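Long-range contact in insecticidal crystal protein Cry7Cal (Bacillus thuringiensis, PDB 5ZI1), which kills insects, including the locust Locusta migratoria manilensis, probably by forming pores in gut membranes as three-domain delta-endotoxins do: residues A[207-219]-A[271-283]. Numbering follows the deposited sequence.
Sequences VKGKVWENYNRFR and WYGAASSEFVLIE
Arg219 and Glu283 meet end-on where the last long helix (208-227) of the N-terminal helical bundle of this three-domain Cry toxin packs on the second, beta-rich domain. Arg219 NH1 reaches Glu283 OE2 at 2.7 Å and Arg219 NH2 reaches Glu283 OE1 at 3.0 Å, a salt bridge almost straight, in the guanidinium plane and on syn lone pairs. Glu283 OE1 also accepts from Trp212 NE1, 2.8 Å away, so two donors grip one oxygen. Ile282 lays CG2 over the pyrrole face of that indole, and Phe279 turns its edge onto the face of Tyr215, CZ above the ring centre, planes at 82°. The CB bond of Phe279 does not itself aim at helix 208-219; CG anti to the backbone N (chi1 -176°) swings the ring, a knob, among Lys208, Val211, Trp212 and Tyr215. Toward the helix start, Lys210 CB sits 3.6 Å from the Tyr272 ring centroid, over its face, while Tyr272 OH donates to Glu213 OE2 at 2.8 Å from above the carboxylate plane. Gly209, lacking a side chain, lets the backbones close in, its CA 3.7 Å from Ala275 CB. In the second shell, Asn216 OD1 holds Arg219 side-on through NE and NH2; Arg217, salt-bridged to Asp256, also weakly bonds Glu213. One water accepts from Trp271 NE1 and donates to Glu213 OE1, 2.7 Å from the water oxygen.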
loop_
_atom_site.group_PDB
_atom_site.type_symbol
_atom_site.label_atom_id
_atom_site.label_comp_id
_atom_site.label_asym_id
_atom_site.label_seq_id
_atom_site.Cartn_x
_atom_site.Cartn_y
_atom_site.Cartn_z
ATOM N N VAL A 207 13.973 -23.781 -8.529
ATOM C CA VAL A 207 15.112 -22.867 -8.602
ATOM C C VAL A 207 14.828 -21.639 -7.751
ATOM O O VAL A 207 13.767 -21.009 -7.870
ATOM C CB VAL A 207 15.388 -22.497 -10.065
ATOM C CG1 VAL A 207 16.542 -21.501 -10.176
ATOM C CG2 VAL A 207 15.690 -23.759 -10.852
ATOM N N LYS A 208 15.776 -21.293 -6.879
ATOM C CA LYS A 208 15.503 -20.268 -5.874
ATOM C C LYS A 208 15.128 -18.935 -6.512
ATOM O O LYS A 208 14.215 -18.247 -6.031
ATOM C CB LYS A 208 16.704 -20.106 -4.950
ATOM C CG LYS A 208 16.302 -19.980 -3.484
ATOM C CD LYS A 208 15.285 -21.059 -3.145
ATOM C CE LYS A 208 15.408 -21.550 -1.739
ATOM N NZ LYS A 208 14.618 -22.813 -1.586
ATOM N N GLY A 209 15.789 -18.576 -7.622
ATOM C CA GLY A 209 15.484 -17.312 -8.281
ATOM C C GLY A 209 14.028 -17.204 -8.692
ATOM O O GLY A 209 13.377 -16.175 -8.482
ATOM N N LYS A 210 13.497 -18.259 -9.300
ATOM C CA LYS A 210 12.080 -18.248 -9.627
ATOM C C LYS A 210 11.208 -18.407 -8.381
ATOM O O LYS A 210 10.039 -18.022 -8.401
ATOM C CB LYS A 210 11.765 -19.352 -10.641
ATOM C CG LYS A 210 10.416 -19.206 -11.325
ATOM C CD LYS A 210 10.247 -20.259 -12.403
ATOM C CE LYS A 210 8.932 -20.085 -13.148
ATOM N NZ LYS A 210 8.919 -20.912 -14.400
ATOM N N VAL A 211 11.743 -18.973 -7.304
ATOM C CA VAL A 211 10.944 -19.074 -6.096
ATOM C C VAL A 211 10.764 -17.693 -5.494
ATOM O O VAL A 211 9.655 -17.307 -5.113
ATOM C CB VAL A 211 11.579 -20.061 -5.105
ATOM C CG1 VAL A 211 11.083 -19.788 -3.696
ATOM C CG2 VAL A 211 11.236 -21.478 -5.499
ATOM N N TRP A 212 11.838 -16.902 -5.473
ATOM C CA TRP A 212 11.718 -15.521 -5.027
ATOM C C TRP A 212 10.755 -14.729 -5.900
ATOM O O TRP A 212 9.912 -13.985 -5.388
ATOM C CB TRP A 212 13.074 -14.838 -5.013
ATOM C CG TRP A 212 12.950 -13.559 -4.317
ATOM C CD1 TRP A 212 12.955 -13.361 -2.965
ATOM C CD2 TRP A 212 12.756 -12.276 -4.911
ATOM N NE1 TRP A 212 12.798 -12.030 -2.680
ATOM C CE2 TRP A 212 12.663 -11.339 -3.854
ATOM C CE3 TRP A 212 12.654 -11.825 -6.229
ATOM C CZ2 TRP A 212 12.477 -9.984 -4.074
ATOM C CZ3 TRP A 212 12.474 -10.479 -6.446
ATOM C CH2 TRP A 212 12.387 -9.570 -5.377
ATOM N N GLU A 213 10.856 -14.878 -7.221
ATOM C CA GLU A 213 9.991 -14.105 -8.104
ATOM C C GLU A 213 8.520 -14.366 -7.803
ATOM O O GLU A 213 7.722 -13.428 -7.708
ATOM C CB GLU A 213 10.312 -14.423 -9.562
ATOM C CG GLU A 213 9.431 -13.690 -10.547
ATOM C CD GLU A 213 10.066 -13.624 -11.944
ATOM O OE1 GLU A 213 11.124 -12.977 -12.110
ATOM O OE2 GLU A 213 9.516 -14.239 -12.876
ATOM N N ASN A 214 8.142 -15.638 -7.656
ATOM C CA ASN A 214 6.751 -15.970 -7.360
ATOM C C ASN A 214 6.353 -15.441 -5.988
ATOM O O ASN A 214 5.217 -15.007 -5.784
ATOM C CB ASN A 214 6.532 -17.480 -7.412
ATOM C CG ASN A 214 6.709 -18.067 -8.815
ATOM O OD1 ASN A 214 6.618 -17.364 -9.827
ATOM N ND2 ASN A 214 6.950 -19.376 -8.872
ATOM N N TYR A 215 7.283 -15.488 -5.043
ATOM C CA TYR A 215 7.060 -14.930 -3.722
ATOM C C TYR A 215 6.838 -13.422 -3.812
ATOM O O TYR A 215 5.866 -12.888 -3.271
ATOM C CB TYR A 215 8.266 -15.271 -2.859
ATOM C CG TYR A 215 8.282 -14.663 -1.473
ATOM C CD1 TYR A 215 8.770 -13.375 -1.264
ATOM C CD2 TYR A 215 7.869 -15.408 -0.363
ATOM C CE1 TYR A 215 8.837 -12.842 -0.012
ATOM C CE2 TYR A 215 7.917 -14.870 0.915
ATOM C CZ TYR A 215 8.397 -13.594 1.084
ATOM O OH TYR A 215 8.452 -13.055 2.343
ATOM N N ASN A 216 7.700 -12.723 -4.554
ATOM C CA ASN A 216 7.532 -11.283 -4.659
ATOM C C ASN A 216 6.275 -10.920 -5.436
ATOM O O ASN A 216 5.625 -9.906 -5.134
ATOM C CB ASN A 216 8.756 -10.654 -5.305
ATOM C CG ASN A 216 8.660 -9.152 -5.344
ATOM O OD1 ASN A 216 8.690 -8.483 -4.284
ATOM N ND2 ASN A 216 8.500 -8.598 -6.563
ATOM N N ARG A 217 5.904 -11.733 -6.421
ATOM C CA ARG A 217 4.698 -11.426 -7.180
ATOM C C ARG A 217 3.458 -11.514 -6.302
ATOM O O ARG A 217 2.512 -10.737 -6.471
ATOM C CB ARG A 217 4.563 -12.363 -8.375
ATOM C CG ARG A 217 3.333 -12.055 -9.205
ATOM C CD ARG A 217 3.219 -12.919 -10.457
ATOM N NE ARG A 217 4.334 -12.713 -11.378
ATOM C CZ ARG A 217 5.308 -13.595 -11.567
ATOM N NH1 ARG A 217 6.289 -13.330 -12.428
ATOM N NH2 ARG A 217 5.296 -14.743 -10.890
ATOM N N PHE A 218 3.428 -12.487 -5.391
ATOM C CA PHE A 218 2.322 -12.588 -4.456
ATOM C C PHE A 218 2.279 -11.367 -3.553
ATOM O O PHE A 218 1.231 -10.730 -3.397
ATOM C CB PHE A 218 2.472 -13.870 -3.655
ATOM C CG PHE A 218 1.446 -14.057 -2.598
ATOM C CD1 PHE A 218 0.243 -14.667 -2.879
ATOM C CD2 PHE A 218 1.708 -13.673 -1.291
ATOM C CE1 PHE A 218 -0.693 -14.867 -1.880
ATOM C CE2 PHE A 218 0.782 -13.871 -0.301
ATOM C CZ PHE A 218 -0.422 -14.468 -0.590
ATOM N N ARG A 219 3.430 -10.995 -2.989
ATOM C CA ARG A 219 3.495 -9.790 -2.168
ATOM C C ARG A 219 2.999 -8.569 -2.937
ATOM O O ARG A 219 2.179 -7.796 -2.430
ATOM C CB ARG A 219 4.925 -9.576 -1.673
ATOM C CG ARG A 219 5.216 -8.168 -1.178
ATOM C CD ARG A 219 6.533 -8.132 -0.395
ATOM N NE ARG A 219 7.645 -8.633 -1.199
ATOM C CZ ARG A 219 8.802 -9.069 -0.694
ATOM N NH1 ARG A 219 9.005 -9.062 0.639
ATOM N NH2 ARG A 219 9.758 -9.524 -1.520
ATOM N N TRP A 271 17.046 -16.223 -16.362
ATOM C CA TRP A 271 18.001 -15.743 -15.373
ATOM C C TRP A 271 17.932 -16.521 -14.051
ATOM O O TRP A 271 18.915 -16.490 -13.300
ATOM C CB TRP A 271 17.792 -14.238 -15.123
ATOM C CG TRP A 271 16.477 -13.895 -14.444
ATOM C CD1 TRP A 271 15.320 -13.488 -15.051
ATOM C CD2 TRP A 271 16.187 -13.951 -13.036
ATOM N NE1 TRP A 271 14.336 -13.284 -14.116
ATOM C CE2 TRP A 271 14.841 -13.558 -12.870
ATOM C CE3 TRP A 271 16.936 -14.280 -11.902
ATOM C CZ2 TRP A 271 14.230 -13.483 -11.611
ATOM C CZ3 TRP A 271 16.325 -14.201 -10.646
ATOM C CH2 TRP A 271 14.990 -13.812 -10.518
ATOM N N TYR A 272 16.832 -17.237 -13.769
ATOM C CA TYR A 272 16.621 -17.796 -12.422
ATOM C C TYR A 272 17.814 -18.618 -11.936
ATOM O O TYR A 272 18.294 -18.425 -10.810
ATOM C CB TYR A 272 15.357 -18.656 -12.367
ATOM C CG TYR A 272 14.109 -18.004 -12.901
ATOM C CD1 TYR A 272 13.645 -16.809 -12.373
ATOM C CD2 TYR A 272 13.380 -18.600 -13.929
ATOM C CE1 TYR A 272 12.490 -16.219 -12.865
ATOM C CE2 TYR A 272 12.228 -18.018 -14.429
ATOM C CZ TYR A 272 11.791 -16.829 -13.889
ATOM O OH TYR A 272 10.652 -16.244 -14.384
ATOM N N GLY A 273 18.320 -19.530 -12.779
ATOM C CA GLY A 273 19.448 -20.362 -12.391
ATOM C C GLY A 273 20.682 -19.589 -11.975
ATOM O O GLY A 273 21.525 -20.128 -11.255
ATOM N N ALA A 274 20.803 -18.325 -12.397
ATOM C CA ALA A 274 21.949 -17.501 -12.023
ATOM C C ALA A 274 21.794 -16.818 -10.668
ATOM O O ALA A 274 22.803 -16.388 -10.093
ATOM C CB ALA A 274 22.205 -16.440 -13.098
ATOM N N ALA A 275 20.578 -16.720 -10.136
ATOM C CA ALA A 275 20.389 -16.124 -8.818
ATOM C C ALA A 275 20.980 -17.006 -7.719
ATOM O O ALA A 275 21.258 -18.193 -7.916
ATOM C CB ALA A 275 18.907 -15.890 -8.534
ATOM N N SER A 276 21.179 -16.392 -6.547
ATOM C CA SER A 276 21.628 -17.105 -5.356
ATOM C C SER A 276 20.771 -18.337 -5.094
ATOM O O SER A 276 19.598 -18.394 -5.463
ATOM C CB SER A 276 21.557 -16.200 -4.119
ATOM O OG SER A 276 21.927 -16.926 -2.966
ATOM N N SER A 277 21.371 -19.329 -4.449
ATOM C CA SER A 277 20.627 -20.508 -4.033
ATOM C C SER A 277 19.985 -20.323 -2.665
ATOM O O SER A 277 19.219 -21.186 -2.233
ATOM C CB SER A 277 21.538 -21.745 -4.035
ATOM O OG SER A 277 22.618 -21.593 -3.126
ATOM N N GLU A 278 20.257 -19.208 -1.997
ATOM C CA GLU A 278 19.679 -18.904 -0.701
ATOM C C GLU A 278 18.606 -17.830 -0.845
ATOM O O GLU A 278 18.834 -16.779 -1.452
ATOM C CB GLU A 278 20.768 -18.491 0.294
ATOM C CG GLU A 278 22.024 -19.349 0.186
ATOM C CD GLU A 278 21.817 -20.755 0.775
ATOM O OE1 GLU A 278 20.889 -20.949 1.595
ATOM O OE2 GLU A 278 22.551 -21.700 0.399
ATOM N N PHE A 279 17.425 -18.120 -0.301
ATOM C CA PHE A 279 16.305 -17.190 -0.394
ATOM C C PHE A 279 16.615 -15.882 0.328
ATOM O O PHE A 279 16.384 -14.791 -0.213
ATOM C CB PHE A 279 15.052 -17.857 0.177
ATOM C CG PHE A 279 13.802 -17.042 0.044
ATOM C CD1 PHE A 279 13.490 -16.054 0.983
ATOM C CD2 PHE A 279 12.914 -17.285 -0.989
ATOM C CE1 PHE A 279 12.334 -15.302 0.869
ATOM C CE2 PHE A 279 11.754 -16.544 -1.105
ATOM C CZ PHE A 279 11.461 -15.554 -0.169
ATOM N N VAL A 280 17.155 -15.969 1.547
ATOM C CA VAL A 280 17.357 -14.765 2.356
ATOM C C VAL A 280 18.324 -13.796 1.676
ATOM O O VAL A 280 18.210 -12.573 1.843
ATOM C CB VAL A 280 17.838 -15.146 3.771
ATOM C CG1 VAL A 280 19.241 -15.719 3.735
ATOM C CG2 VAL A 280 17.762 -13.953 4.707
ATOM N N LEU A 281 19.279 -14.313 0.896
ATOM C CA LEU A 281 20.216 -13.432 0.204
ATOM C C LEU A 281 19.503 -12.629 -0.877
ATOM O O LEU A 281 19.669 -11.408 -0.970
ATOM C CB LEU A 281 21.367 -14.240 -0.383
ATOM C CG LEU A 281 22.256 -14.858 0.695
ATOM C CD1 LEU A 281 23.480 -15.532 0.068
ATOM C CD2 LEU A 281 22.664 -13.819 1.717
ATOM N N ILE A 282 18.671 -13.294 -1.676
ATOM C CA ILE A 282 17.888 -12.586 -2.680
ATOM C C ILE A 282 17.006 -11.534 -2.023
ATOM O O ILE A 282 16.999 -10.364 -2.424
ATOM C CB ILE A 282 17.052 -13.581 -3.496
ATOM C CG1 ILE A 282 17.949 -14.689 -4.059
ATOM C CG2 ILE A 282 16.315 -12.838 -4.584
ATOM C CD1 ILE A 282 17.201 -15.737 -4.902
ATOM N N GLU A 283 16.226 -11.950 -1.016
ATOM C CA GLU A 283 15.299 -11.038 -0.355
ATOM C C GLU A 283 16.029 -9.822 0.203
ATOM O O GLU A 283 15.590 -8.683 0.009
ATOM C CB GLU A 283 14.523 -11.780 0.748
ATOM C CG GLU A 283 13.602 -10.899 1.628
ATOM C CD GLU A 283 12.321 -10.438 0.925
ATOM O OE1 GLU A 283 12.181 -10.683 -0.290
ATOM O OE2 GLU A 283 11.442 -9.821 1.588
HETATM O O HOH W 1 18.555 -19.609 -7.964
HETATM O O HOH W 2 12.191 -11.907 -14.382
HETATM O O HOH W 3 10.156 -11.269 3.272
#